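Local coordinates for protein glycoside hydrolase family 31 (Trueperella pyogenes, PDB 5I0F) that degrades cycloalternan, a cyclic glucose tetrasaccharide, probably as a retaining glycosidase that works through a covalent glycosyl-enzyme intermediate, at residues P681-A684 with T689-T692; S412-K417 with R445-E450; F197-A202 with H206-L211. All coordinates share one frame; numbering follows the deposited sequence.

Contact 1: residues P681-A684 with T689-T692; sequences PVTA and TWTT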
ATOM      1  N   PRO A 681     -14.178  10.733  15.726  1.00 20.98           N
ATOM      2  CA  PRO A 681     -13.863   9.527  16.507  1.00 20.82           C
ATOM      3  C   PRO A 681     -13.181   9.804  17.840  1.00 20.88           C
ATOM      4  O   PRO A 681     -12.356  10.728  17.940  1.00 20.86           O
ATOM      5  CB  PRO A 681     -12.902   8.763  15.574  1.00 20.18           C
ATOM      6  CG  PRO A 681     -13.307   9.186  14.196  1.00 19.96           C
ATOM      7  CD  PRO A 681     -13.620  10.637  14.347  1.00 20.24           C
ATOM      8  N   VAL A 682     -13.504   8.992  18.847  1.00 21.33           N
ATOM      9  CA  VAL A 682     -12.928   9.132  20.183  1.00 21.93           C
ATOM     10  C   VAL A 682     -11.702   8.226  20.225  1.00 21.73           C
ATOM     11  O   VAL A 682     -11.834   7.009  20.190  1.00 20.99           O
ATOM     12  CB  VAL A 682     -13.949   8.730  21.265  1.00 22.90           C
ATOM     13  CG1 VAL A 682     -13.348   8.832  22.671  1.00 23.83           C
ATOM     14  CG2 VAL A 682     -15.177   9.614  21.141  1.00 23.24           C
ATOM     15  N   THR A 683     -10.522   8.831  20.292  1.00 21.95           N
ATOM     16  CA  THR A 683      -9.257   8.136  20.052  1.00 22.27           C
ATOM     17  C   THR A 683      -8.320   8.057  21.240  1.00 22.88           C
ATOM     18  O   THR A 683      -7.130   7.749  21.075  1.00 22.03           O
ATOM     19  CB  THR A 683      -8.512   8.803  18.887  1.00 22.37           C
ATOM     20  OG1 THR A 683      -8.268  10.174  19.188  1.00 22.55           O
ATOM     21  CG2 THR A 683      -9.340   8.705  17.601  1.00 22.24           C
ATOM     22  N   ALA A 684      -8.835   8.321  22.434  1.00 23.95           N
ATOM     23  CA  ALA A 684      -8.030   8.217  23.644  1.00 25.43           C
ATOM     24  C   ALA A 684      -8.727   7.325  24.687  1.00 25.73           C
ATOM     25  O   ALA A 684      -9.942   7.445  24.882  1.00 25.46           O
ATOM     26  CB  ALA A 684      -7.770   9.608  24.227  1.00 26.19           C
ATOM     27  N   THR A 689     -15.681  12.759  27.976  1.00 29.62           N
ATOM     28  CA  THR A 689     -16.184  13.807  27.082  1.00 29.55           C
ATOM     29  C   THR A 689     -15.234  13.960  25.895  1.00 28.22           C
ATOM     30  O   THR A 689     -14.102  13.490  25.938  1.00 27.60           O
ATOM     31  CB  THR A 689     -16.381  15.176  27.789  1.00 31.01           C
ATOM     32  OG1 THR A 689     -15.113  15.787  28.024  1.00 31.52           O
ATOM     33  CG2 THR A 689     -17.123  15.035  29.119  1.00 32.36           C
ATOM     34  N   TRP A 690     -15.707  14.618  24.843  1.00 27.13           N
ATOM     35  CA  TRP A 690     -14.923  14.809  23.626  1.00 26.10           C
ATOM     36  C   TRP A 690     -15.348  16.118  22.984  1.00 26.62           C
ATOM     37  O   TRP A 690     -16.540  16.426  22.924  1.00 27.20           O
ATOM     38  CB  TRP A 690     -15.165  13.648  22.646  1.00 25.24           C
ATOM     39  CG  TRP A 690     -14.039  13.387  21.635  1.00 23.78           C
ATOM     40  CD1 TRP A 690     -14.102  13.544  20.283  1.00 23.52           C
ATOM     41  CD2 TRP A 690     -12.724  12.925  21.920  1.00 23.45           C
ATOM     42  NE1 TRP A 690     -12.915  13.187  19.701  1.00 22.88           N
ATOM     43  CE2 TRP A 690     -12.044  12.812  20.687  1.00 23.16           C
ATOM     44  CE3 TRP A 690     -12.051  12.576  23.097  1.00 24.01           C
ATOM     45  CZ2 TRP A 690     -10.718  12.372  20.597  1.00 23.04           C
ATOM     46  CZ3 TRP A 690     -10.726  12.129  23.012  1.00 24.16           C
ATOM     47  CH2 TRP A 690     -10.073  12.037  21.767  1.00 23.38           C
ATOM     48  N   THR A 691     -14.369  16.864  22.486  1.00 26.57           N
ATOM     49  CA  THR A 691     -14.597  18.166  21.909  1.00 27.17           C
ATOM     50  C   THR A 691     -14.441  18.158  20.390  1.00 26.46           C
ATOM     51  O   THR A 691     -13.484  17.603  19.868  1.00 25.70           O
ATOM     52  CB  THR A 691     -13.662  19.188  22.588  1.00 28.14           C
ATOM     53  OG1 THR A 691     -14.054  19.302  23.971  1.00 29.26           O
ATOM     54  CG2 THR A 691     -13.770  20.531  21.931  1.00 28.86           C
ATOM     55  N   THR A 692     -15.382  18.800  19.704  1.00 26.69           N
ATOM     56  CA  THR A 692     -15.408  18.895  18.254  1.00 26.87           C
ATOM     57  C   THR A 692     -15.459  20.370  17.834  1.00 27.28           C
ATOM     58  O   THR A 692     -16.212  21.151  18.420  1.00 27.14           O
ATOM     59  CB  THR A 692     -16.657  18.128  17.759  1.00 27.11           C
ATOM     60  OG1 THR A 692     -16.533  16.764  18.160  1.00 26.70           O
ATOM     61  CG2 THR A 692     -16.818  18.183  16.261  1.00 27.37           C
TER

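Contact 2: residues S412-K417 with R445-E450; sequences SGHVVK and RQWWTE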
ATOM      1  N   SER A 412       4.510 -19.270 -20.867  1.00 25.15           N
ATOM      2  CA  SER A 412       3.687 -18.265 -21.542  1.00 25.20           C
ATOM      3  C   SER A 412       4.421 -16.961 -21.887  1.00 25.71           C
ATOM      4  O   SER A 412       3.942 -16.185 -22.725  1.00 25.89           O
ATOM      5  CB  SER A 412       2.456 -17.911 -20.692  1.00 24.81           C
ATOM      6  OG  SER A 412       2.827 -17.067 -19.603  1.00 24.17           O
ATOM      7  N   GLY A 413       5.551 -16.690 -21.232  1.00 25.43           N
ATOM      8  CA  GLY A 413       6.226 -15.421 -21.383  1.00 25.73           C
ATOM      9  C   GLY A 413       5.708 -14.321 -20.461  1.00 25.12           C
ATOM     10  O   GLY A 413       6.407 -13.342 -20.254  1.00 24.47           O
ATOM     11  N   HIS A 414       4.529 -14.496 -19.859  1.00 24.63           N
ATOM     12  CA  HIS A 414       3.890 -13.452 -19.088  1.00 24.76           C
ATOM     13  C   HIS A 414       4.401 -13.421 -17.643  1.00 24.10           C
ATOM     14  O   HIS A 414       3.599 -13.457 -16.693  1.00 22.67           O
ATOM     15  CB  HIS A 414       2.355 -13.617 -19.127  1.00 25.27           C
ATOM     16  CG  HIS A 414       1.779 -13.636 -20.513  1.00 26.31           C
ATOM     17  ND1 HIS A 414       2.048 -12.659 -21.447  1.00 27.39           N
ATOM     18  CD2 HIS A 414       0.937 -14.509 -21.117  1.00 27.19           C
ATOM     19  CE1 HIS A 414       1.404 -12.931 -22.567  1.00 28.20           C
ATOM     20  NE2 HIS A 414       0.709 -14.041 -22.389  1.00 27.86           N
ATOM     21  N   VAL A 415       5.723 -13.273 -17.480  1.00 23.92           N
ATOM     22  CA  VAL A 415       6.354 -13.140 -16.152  1.00 23.86           C
ATOM     23  C   VAL A 415       7.239 -11.918 -16.151  1.00 22.82           C
ATOM     24  O   VAL A 415       7.898 -11.638 -17.154  1.00 23.06           O
ATOM     25  CB  VAL A 415       7.246 -14.355 -15.749  1.00 24.58           C
ATOM     26  CG1 VAL A 415       6.399 -15.518 -15.322  1.00 24.97           C
ATOM     27  CG2 VAL A 415       8.221 -14.763 -16.871  1.00 25.42           C
ATOM     28  N   VAL A 416       7.270 -11.183 -15.047  1.00 22.12           N
ATOM     29  CA  VAL A 416       8.282 -10.110 -14.896  1.00 22.20           C
ATOM     30  C   VAL A 416       9.691 -10.734 -15.037  1.00 23.61           C
ATOM     31  O   VAL A 416       9.953 -11.803 -14.483  1.00 23.32           O
ATOM     32  CB  VAL A 416       8.139  -9.347 -13.568  1.00 21.79           C
ATOM     33  CG1 VAL A 416       9.163  -8.216 -13.473  1.00 21.92           C
ATOM     34  CG2 VAL A 416       6.723  -8.772 -13.455  1.00 21.42           C
ATOM     35  N   LYS A 417      10.572 -10.082 -15.797  1.00 24.78           N
ATOM     36  CA  LYS A 417      11.907 -10.622 -16.071  1.00 26.56           C
ATOM     37  C   LYS A 417      13.046  -9.815 -15.477  1.00 27.05           C
ATOM     38  O   LYS A 417      12.943  -8.620 -15.329  1.00 26.30           O
ATOM     39  CB  LYS A 417      12.076 -10.766 -17.581  1.00 27.79           C
ATOM     40  CG  LYS A 417      11.221 -11.906 -18.089  1.00 28.91           C
ATOM     41  CD  LYS A 417      11.132 -11.997 -19.595  1.00 31.12           C
ATOM     42  CE  LYS A 417      10.026 -12.969 -19.957  1.00 32.35           C
ATOM     43  NZ  LYS A 417      10.276 -13.536 -21.289  1.00 34.09           N
ATOM     44  N   ARG A 445      -2.492 -10.103 -18.321  1.00 22.04           N
ATOM     45  CA  ARG A 445      -3.593 -10.021 -17.371  1.00 22.05           C
ATOM     46  C   ARG A 445      -4.611 -11.139 -17.627  1.00 23.10           C
ATOM     47  O   ARG A 445      -5.100 -11.793 -16.682  1.00 21.95           O
ATOM     48  CB  ARG A 445      -4.275  -8.656 -17.425  1.00 22.03           C
ATOM     49  CG  ARG A 445      -3.391  -7.522 -16.919  1.00 21.80           C
ATOM     50  CD  ARG A 445      -4.146  -6.213 -16.770  1.00 21.90           C
ATOM     51  NE  ARG A 445      -4.574  -5.621 -18.042  1.00 22.27           N
ATOM     52  CZ  ARG A 445      -3.862  -4.770 -18.788  1.00 22.15           C
ATOM     53  NH1 ARG A 445      -4.384  -4.309 -19.902  1.00 22.81           N
ATOM     54  NH2 ARG A 445      -2.641  -4.385 -18.452  1.00 22.17           N
ATOM     55  N   GLN A 446      -4.910 -11.371 -18.901  1.00 24.34           N
ATOM     56  CA  GLN A 446      -5.841 -12.435 -19.271  1.00 26.08           C
ATOM     57  C   GLN A 446      -5.325 -13.830 -18.930  1.00 25.72           C
ATOM     58  O   GLN A 446      -6.110 -14.649 -18.423  1.00 24.85           O
ATOM     59  CB  GLN A 446      -6.312 -12.319 -20.722  1.00 29.14           C
ATOM     60  CG  GLN A 446      -7.348 -11.197 -20.783  1.00 32.27           C
ATOM     61  CD  GLN A 446      -7.986 -10.968 -22.121  1.00 36.05           C
ATOM     62  OE1 GLN A 446      -7.793 -11.733 -23.063  1.00 40.45           O
ATOM     63  NE2 GLN A 446      -8.779  -9.902 -22.208  1.00 38.30           N
ATOM     64  N   TRP A 447      -4.035 -14.076 -19.161  1.00 24.55           N
ATOM     65  CA  TRP A 447      -3.442 -15.372 -18.855  1.00 24.45           C
ATOM     66  C   TRP A 447      -3.571 -15.682 -17.363  1.00 22.94           C
ATOM     67  O   TRP A 447      -3.988 -16.764 -16.979  1.00 23.09           O
ATOM     68  CB  TRP A 447      -1.966 -15.452 -19.302  1.00 25.27           C
ATOM     69  CG  TRP A 447      -1.493 -16.857 -19.331  1.00 25.98           C
ATOM     70  CD1 TRP A 447      -1.429 -17.677 -20.421  1.00 27.02           C
ATOM     71  CD2 TRP A 447      -1.060 -17.635 -18.214  1.00 26.28           C
ATOM     72  NE1 TRP A 447      -0.969 -18.921 -20.051  1.00 27.27           N
ATOM     73  CE2 TRP A 447      -0.747 -18.926 -18.702  1.00 26.56           C
ATOM     74  CE3 TRP A 447      -0.908 -17.370 -16.847  1.00 25.67           C
ATOM     75  CZ2 TRP A 447      -0.284 -19.936 -17.882  1.00 26.98           C
ATOM     76  CZ3 TRP A 447      -0.466 -18.383 -16.024  1.00 26.23           C
ATOM     77  CH2 TRP A 447      -0.164 -19.661 -16.545  1.00 26.94           C
ATOM     78  N   TRP A 448      -3.180 -14.732 -16.528  1.00 21.35           N
ATOM     79  CA  TRP A 448      -3.229 -14.910 -15.091  1.00 20.69           C
ATOM     80  C   TRP A 448      -4.661 -15.094 -14.581  1.00 20.47           C
ATOM     81  O   TRP A 448      -4.930 -16.020 -13.805  1.00 20.54           O
ATOM     82  CB  TRP A 448      -2.597 -13.686 -14.411  1.00 20.44           C
ATOM     83  CG  TRP A 448      -2.493 -13.818 -12.923  1.00 20.08           C
ATOM     84  CD1 TRP A 448      -3.240 -13.163 -11.984  1.00 20.01           C
ATOM     85  CD2 TRP A 448      -1.593 -14.662 -12.199  1.00 19.92           C
ATOM     86  NE1 TRP A 448      -2.850 -13.536 -10.726  1.00 19.40           N
ATOM     87  CE2 TRP A 448      -1.833 -14.445 -10.828  1.00 19.52           C
ATOM     88  CE3 TRP A 448      -0.598 -15.564 -12.573  1.00 20.78           C
ATOM     89  CZ2 TRP A 448      -1.128 -15.103  -9.834  1.00 19.76           C
ATOM     90  CZ3 TRP A 448       0.103 -16.241 -11.582  1.00 20.51           C
ATOM     91  CH2 TRP A 448      -0.154 -15.980 -10.219  1.00 20.14           C
ATOM     92  N   THR A 449      -5.580 -14.242 -15.027  1.00 20.52           N
ATOM     93  CA  THR A 449      -6.949 -14.286 -14.514  1.00 20.78           C
ATOM     94  C   THR A 449      -7.785 -15.444 -15.099  1.00 21.40           C
ATOM     95  O   THR A 449      -8.735 -15.884 -14.475  1.00 21.08           O
ATOM     96  CB  THR A 449      -7.685 -12.953 -14.732  1.00 20.78           C
ATOM     97  OG1 THR A 449      -7.635 -12.601 -16.117  1.00 21.30           O
ATOM     98  CG2 THR A 449      -7.044 -11.853 -13.885  1.00 20.56           C
ATOM     99  N   GLU A 450      -7.437 -15.938 -16.278  1.00 22.21           N
ATOM    100  CA  GLU A 450      -8.157 -17.060 -16.867  1.00 23.47           C
ATOM    101  C   GLU A 450      -8.062 -18.297 -15.964  1.00 23.52           C
ATOM    102  O   GLU A 450      -9.011 -19.061 -15.856  1.00 23.42           O
ATOM    103  CB  GLU A 450      -7.614 -17.371 -18.264  1.00 24.93           C
ATOM    104  CG  GLU A 450      -8.456 -18.337 -19.065  1.00 26.72           C
ATOM    105  CD  GLU A 450      -9.883 -17.864 -19.344  1.00 28.19           C
ATOM    106  OE1 GLU A 450     -10.169 -16.651 -19.362  1.00 28.55           O
ATOM    107  OE2 GLU A 450     -10.743 -18.752 -19.560  1.00 31.13           O
TER

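Contact 3: residues F197-A202 with H206-L211; sequences FEQYKA and HHRTYL. With GLC (alpha-D-glucopyranose), chain B.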
ATOM      1  N   PHE A 197       5.611   0.501  -1.312  1.00 17.98           N
ATOM      2  CA  PHE A 197       6.411  -0.302  -0.363  1.00 18.39           C
ATOM      3  C   PHE A 197       5.526  -0.996   0.651  1.00 18.87           C
ATOM      4  O   PHE A 197       4.507  -0.430   1.088  1.00 18.66           O
ATOM      5  CB  PHE A 197       7.451   0.573   0.361  1.00 17.80           C
ATOM      6  CG  PHE A 197       8.269  -0.182   1.366  1.00 18.07           C
ATOM      7  CD1 PHE A 197       9.192  -1.126   0.946  1.00 18.39           C
ATOM      8  CD2 PHE A 197       8.095  -0.002   2.712  1.00 17.55           C
ATOM      9  CE1 PHE A 197       9.951  -1.842   1.851  1.00 18.64           C
ATOM     10  CE2 PHE A 197       8.846  -0.726   3.633  1.00 18.37           C
ATOM     11  CZ  PHE A 197       9.771  -1.666   3.203  1.00 18.62           C
ATOM     12  N   GLU A 198       5.903  -2.213   1.020  1.00 19.47           N
ATOM     13  CA  GLU A 198       5.207  -2.935   2.074  1.00 20.34           C
ATOM     14  C   GLU A 198       5.854  -2.706   3.444  1.00 20.47           C
ATOM     15  O   GLU A 198       6.806  -3.392   3.809  1.00 20.42           O
ATOM     16  CB  GLU A 198       5.113  -4.434   1.791  1.00 21.50           C
ATOM     17  CG  GLU A 198       4.127  -5.083   2.757  1.00 22.27           C
ATOM     18  CD  GLU A 198       4.483  -6.479   3.232  1.00 23.28           C
ATOM     19  OE1 GLU A 198       5.078  -7.273   2.468  1.00 23.63           O
ATOM     20  OE2 GLU A 198       4.094  -6.788   4.383  1.00 23.45           O
ATOM     21  N   GLN A 199       5.329  -1.731   4.187  1.00 20.08           N
ATOM     22  CA  GLN A 199       5.724  -1.491   5.572  1.00 20.11           C
ATOM     23  C   GLN A 199       4.772  -2.265   6.455  1.00 20.05           C
ATOM     24  O   GLN A 199       3.577  -1.902   6.550  1.00 19.69           O
ATOM     25  CB  GLN A 199       5.705   0.010   5.895  1.00 19.98           C
ATOM     26  CG  GLN A 199       5.967   0.366   7.348  1.00 21.10           C
ATOM     27  CD  GLN A 199       7.258  -0.183   7.877  1.00 22.11           C
ATOM     28  OE1 GLN A 199       8.314  -0.014   7.267  1.00 23.09           O
ATOM     29  NE2 GLN A 199       7.192  -0.855   9.005  1.00 22.86           N
ATOM     30  N   TYR A 200       5.284  -3.335   7.076  1.00 19.55           N
ATOM     31  CA  TYR A 200       4.458  -4.220   7.892  1.00 19.72           C
ATOM     32  C   TYR A 200       4.303  -3.578   9.266  1.00 19.82           C
ATOM     33  O   TYR A 200       5.218  -3.608  10.071  1.00 19.33           O
ATOM     34  CB  TYR A 200       5.030  -5.643   7.989  1.00 20.10           C
ATOM     35  CG  TYR A 200       4.308  -6.575   8.965  1.00 19.85           C
ATOM     36  CD1 TYR A 200       2.965  -6.923   8.789  1.00 19.54           C
ATOM     37  CD2 TYR A 200       4.978  -7.124  10.054  1.00 20.21           C
ATOM     38  CE1 TYR A 200       2.312  -7.777   9.685  1.00 19.74           C
ATOM     39  CE2 TYR A 200       4.341  -7.982  10.943  1.00 20.42           C
ATOM     40  CZ  TYR A 200       3.006  -8.302  10.766  1.00 20.35           C
ATOM     41  OH  TYR A 200       2.379  -9.162  11.643  1.00 20.59           O
ATOM     42  N   LYS A 201       3.133  -2.978   9.475  1.00 19.45           N
ATOM     43  CA  LYS A 201       2.739  -2.280  10.706  1.00 19.70           C
ATOM     44  C   LYS A 201       3.510  -0.977  10.919  1.00 19.54           C
ATOM     45  O   LYS A 201       4.576  -0.749  10.322  1.00 19.29           O
ATOM     46  CB  LYS A 201       2.782  -3.223  11.940  1.00 20.86           C
ATOM     47  CG  LYS A 201       2.051  -4.552  11.678  1.00 21.33           C
ATOM     48  CD  LYS A 201       1.800  -5.417  12.906  1.00 22.43           C
ATOM     49  CE  LYS A 201       3.067  -5.775  13.646  1.00 23.51           C
ATOM     50  NZ  LYS A 201       2.790  -6.658  14.816  1.00 24.59           N
ATOM     51  N   ALA A 202       2.945  -0.123  11.773  1.00 19.50           N
ATOM     52  CA  ALA A 202       3.538   1.167  12.156  1.00 19.88           C
ATOM     53  C   ALA A 202       3.925   2.033  10.946  1.00 19.47           C
ATOM     54  O   ALA A 202       5.002   2.644  10.915  1.00 19.59           O
ATOM     55  CB  ALA A 202       4.757   0.922  13.049  1.00 21.26           C
ATOM     56  N   HIS A 206       6.958   5.077  10.661  1.00 24.68           N
ATOM     57  CA  HIS A 206       8.053   4.993   9.680  1.00 25.33           C
ATOM     58  C   HIS A 206       7.894   5.910   8.476  1.00 24.08           C
ATOM     59  O   HIS A 206       8.813   6.006   7.657  1.00 24.35           O
ATOM     60  CB  HIS A 206       8.214   3.546   9.215  1.00 26.70           C
ATOM     61  CG  HIS A 206       8.683   2.627  10.299  1.00 29.42           C
ATOM     62  ND1 HIS A 206       7.822   1.835  11.026  1.00 30.02           N
ATOM     63  CD2 HIS A 206       9.925   2.385  10.790  1.00 30.77           C
ATOM     64  CE1 HIS A 206       8.511   1.138  11.919  1.00 31.07           C
ATOM     65  NE2 HIS A 206       9.787   1.459  11.800  1.00 32.32           N
ATOM     66  N   HIS A 207       6.743   6.572   8.348  1.00 22.83           N
ATOM     67  CA  HIS A 207       6.497   7.551   7.255  1.00 22.27           C
ATOM     68  C   HIS A 207       6.569   6.915   5.857  1.00 21.71           C
ATOM     69  O   HIS A 207       7.152   7.474   4.926  1.00 21.39           O
ATOM     70  CB  HIS A 207       7.470   8.757   7.376  1.00 24.07           C
ATOM     71  CG  HIS A 207       7.514   9.345   8.751  1.00 25.12           C
ATOM     72  ND1 HIS A 207       6.514  10.154   9.243  1.00 25.50           N
ATOM     73  CD2 HIS A 207       8.419   9.213   9.751  1.00 27.09           C
ATOM     74  CE1 HIS A 207       6.798  10.499  10.487  1.00 26.61           C
ATOM     75  NE2 HIS A 207       7.953   9.946  10.817  1.00 27.50           N
ATOM     76  N   ARG A 208       5.946   5.753   5.715  1.00 20.32           N
ATOM     77  CA  ARG A 208       5.928   5.008   4.462  1.00 20.35           C
ATOM     78  C   ARG A 208       4.489   4.608   4.163  1.00 19.53           C
ATOM     79  O   ARG A 208       3.605   4.782   5.004  1.00 19.29           O
ATOM     80  CB  ARG A 208       6.806   3.764   4.601  1.00 21.05           C
ATOM     81  CG  ARG A 208       8.286   4.092   4.746  1.00 22.49           C
ATOM     82  CD  ARG A 208       9.043   2.888   5.276  1.00 24.07           C
ATOM     83  NE  ARG A 208      10.432   3.187   5.531  1.00 25.64           N
ATOM     84  CZ  ARG A 208      11.221   2.546   6.401  1.00 27.15           C
ATOM     85  NH1 ARG A 208      10.785   1.543   7.170  1.00 28.37           N
ATOM     86  NH2 ARG A 208      12.481   2.933   6.516  1.00 27.88           N
ATOM     87  N   THR A 209       4.258   4.101   2.963  1.00 18.60           N
ATOM     88  CA  THR A 209       2.908   3.730   2.554  1.00 18.14           C
ATOM     89  C   THR A 209       2.919   2.680   1.427  1.00 17.66           C
ATOM     90  O   THR A 209       3.866   2.606   0.604  1.00 18.06           O
ATOM     91  CB  THR A 209       2.105   5.000   2.120  1.00 17.82           C
ATOM     92  OG1 THR A 209       0.772   4.637   1.748  1.00 17.83           O
ATOM     93  CG2 THR A 209       2.753   5.712   0.960  1.00 17.72           C
ATOM     94  N   TYR A 210       1.840   1.912   1.409  1.00 16.51           N
ATOM     95  CA  TYR A 210       1.503   1.000   0.346  1.00 16.28           C
ATOM     96  C   TYR A 210       0.963   1.697  -0.908  1.00 16.67           C
ATOM     97  O   TYR A 210       0.988   1.109  -2.000  1.00 16.58           O
ATOM     98  CB  TYR A 210       0.384   0.047   0.765  1.00 16.22           C
ATOM     99  CG  TYR A 210       0.518  -0.741   2.043  1.00 15.85           C
ATOM    100  CD1 TYR A 210       1.143  -1.987   2.064  1.00 15.91           C
ATOM    101  CD2 TYR A 210      -0.074  -0.282   3.217  1.00 15.60           C
ATOM    102  CE1 TYR A 210       1.220  -2.741   3.247  1.00 16.11           C
ATOM    103  CE2 TYR A 210      -0.016  -1.024   4.394  1.00 15.81           C
ATOM    104  CZ  TYR A 210       0.641  -2.245   4.415  1.00 15.91           C
ATOM    105  OH  TYR A 210       0.678  -3.018   5.577  1.00 16.41           O
ATOM    106  N   LEU A 211       0.435   2.909  -0.737  1.00 16.67           N
ATOM    107  CA  LEU A 211      -0.362   3.585  -1.765  1.00 17.47           C
ATOM    108  C   LEU A 211       0.047   5.062  -1.899  1.00 17.73           C
ATOM    109  O   LEU A 211      -0.735   5.986  -1.559  1.00 17.54           O
ATOM    110  CB  LEU A 211      -1.845   3.452  -1.407  1.00 17.80           C
ATOM    111  CG  LEU A 211      -2.838   3.301  -2.553  1.00 18.43           C
ATOM    112  CD1 LEU A 211      -4.261   3.199  -2.007  1.00 18.44           C
ATOM    113  CD2 LEU A 211      -2.741   4.447  -3.537  1.00 19.07           C
TER
HETATM  114  C1  GLC B   2       2.382 -11.117   7.644  1.00 25.41           C
HETATM  115  C2  GLC B   2       1.103 -10.323   7.365  1.00 24.85           C
HETATM  116  C3  GLC B   2       0.901 -10.141   5.866  1.00 24.05           C
HETATM  117  C4  GLC B   2       2.121  -9.455   5.270  1.00 23.69           C
HETATM  118  C5  GLC B   2       3.336 -10.338   5.568  1.00 24.16           C
HETATM  119  C6  GLC B   2       4.632  -9.782   5.003  1.00 24.21           C
HETATM  120  O2  GLC B   2      -0.012 -10.993   7.959  1.00 23.26           O
HETATM  121  O3  GLC B   2      -0.276  -9.349   5.636  1.00 23.19           O
HETATM  122  O4  GLC B   2       1.939  -9.252   3.854  1.00 22.41           O
HETATM  123  O5  GLC B   2       3.500 -10.513   6.989  1.00 25.23           O
HETATM  124  O6  GLC B   2       5.076  -8.619   5.720  1.00 24.36           O
HETATM  125  O   HOH W   1       2.116  -5.265   5.603  1.00 20.55           O

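Contact 1: residues P681-A684 with T689-T692
Val682 and Trp690 mark the closest approach of the two backbones, with their CA atoms 6.9 Å apart. Residues 681-684 form an irregular loop after strand 677-679, while 689-692 begin strand 689-694. The chain turns back on itself within four residues. No clear hydrogen bond joins the two backbones, and the indole of Trp690 makes all its segment's contacts. Trp690 carries CG away from its backbone N (chi1 -156°) and lays the ring along the loop. CA of Val682 sits over one face, 4.0 Å from the centroid of the six-membered ring, in a CH-pi contact. Val682 CG2 packs 4.0 Å from Trp690 CG, and Val682 CG1 reaches Trp690 CE3. This is packing of a loop against a two-stranded antiparallel sheet in the C-terminal domain of a family 31 glycosidase: strand 689-694 pairs with strand 712-717, and the indole packs between that pair and the loop. Ala684 CB touches Trp690 CZ3 at 4.1 Å. Thr683 OG1 is 3.6 Å from Trp690 CZ2. Pro681 O lies 3.1 Å from Trp690 NE1. NE1 makes a weak hydrogen bond to Asn680 OD1. Pro681 and Thr683 pack on Phe540 and Ile544 of helix 537-551.

Contact 2: residues S412-K417 with R445-E450
Trp447 swings CG away from its backbone N (chi1 -164°), which carries its indole off helix 442-450 toward Ser412 and His414. The imidazole of His414 is turned to meet it, with CG beside its own backbone N (chi1 -56°). The two rings then lie obliquely, their planes 51° apart and the imidazole centroid 5.6 Å from that of the indole five-membered ring. The nearest atoms are His414 CD2 and Trp447 CB, at 3.6 Å, so the imidazole leans on the root of the indole. Ser412 meets the indole over a face. Its CB stands 3.8 Å from the centroid of the five-membered ring, a CH-pi contact, and the same carbon is 3.6 Å from Trp447 NE1. No hydrogen bond crosses between the segments.

The polar ends are bound by partners other than Trp447. Ser412 OG accepts from the backbone N of His414 at 3.1 Å, which makes an ST turn, and it also bonds to Leu409 O. His414 ND1 is hydrogen-bonded to Glu480. Gly413, with positive phi, ends helix 400-412, and His414 is the centre of an inverse gamma turn. CB of both Ser412 and His414 points toward the Trp447 segment.

Both helices belong to the long connection between barrel strands 383-388 and 463-466 of the TIM barrel. Trp447 also packs on Ala408 and Leu409 of helix 400-412, while Arg445 and Thr449 turn to helix 485-506.

Contact 3: residues F197-A202 with H206-L211
A mainly polar contact centred on Gln199, which is stacked on His206 and hydrogen-bonded to Arg208, joins the two arms of a loop that runs from strand 191-194 to strand 212-219, by way of the short helix 203-206. The amide of Gln199 lies nearly flat on the imidazole of His206, the planes 19° apart. A bend at chi2 (56°) turns it there. Each end makes a hydrogen bond: NE2 donates to Lys201 O at 2.9 Å, in the amide plane, and OE1 accepts from Arg208 NH1 at 2.9 Å. The extended Arg208 meets OE1 in the plane of its guanidinium. Ala202, at the N-cap of the short helix, has an O that takes two bonds from His206, from the backbone N at 3.1 Å and from ND1 at 2.9 Å.

The loop, between strands of two beta sheets that precede the barrel, brings Glu198 and Tyr200 into the glycan pocket, beside barrel residues such as Asp532 and Arg516. O6 of one glucose unit of the glycan donates to Glu198 OE2; the 2.5 Å separation is unusually short, so its length is doubtful. A water joins that carboxylate to the other arm, donating to Glu198 OE2 at 2.8 Å and accepting from Tyr210 OH at 2.7 Å. Tyr210 OH is also bonded to Asp532 N. Glu198 CG abuts the edge of the Tyr210 ring at CE1. Tyr200 turns one ring face to this glucose and the other to Lys201 CG. Near strand 191-194, Phe197 N bonds weakly to Thr209 O, and the Phe197 ring lies beside Arg208 CD.

Overall arrangement
The three contacts are separate and share no residues. Contact 1 lies in the C-terminal beta domain and is buried. Contact 2 sits at the surface of the barrel, its centre about 49 Å from that of contact 1 and on the other side of the chain's centre. Contact 3 is partly buried and the most central, about 26 and 27 Å from the other two, centre to centre. Contacts 1 and 2 each depend on one tryptophan and have no clear hydrogen bond between their segments. Contact 3 is instead a polar network of side-chain and backbone bonds, one water and a sugar. It includes Glu198 and Tyr200 of the glycan pocket.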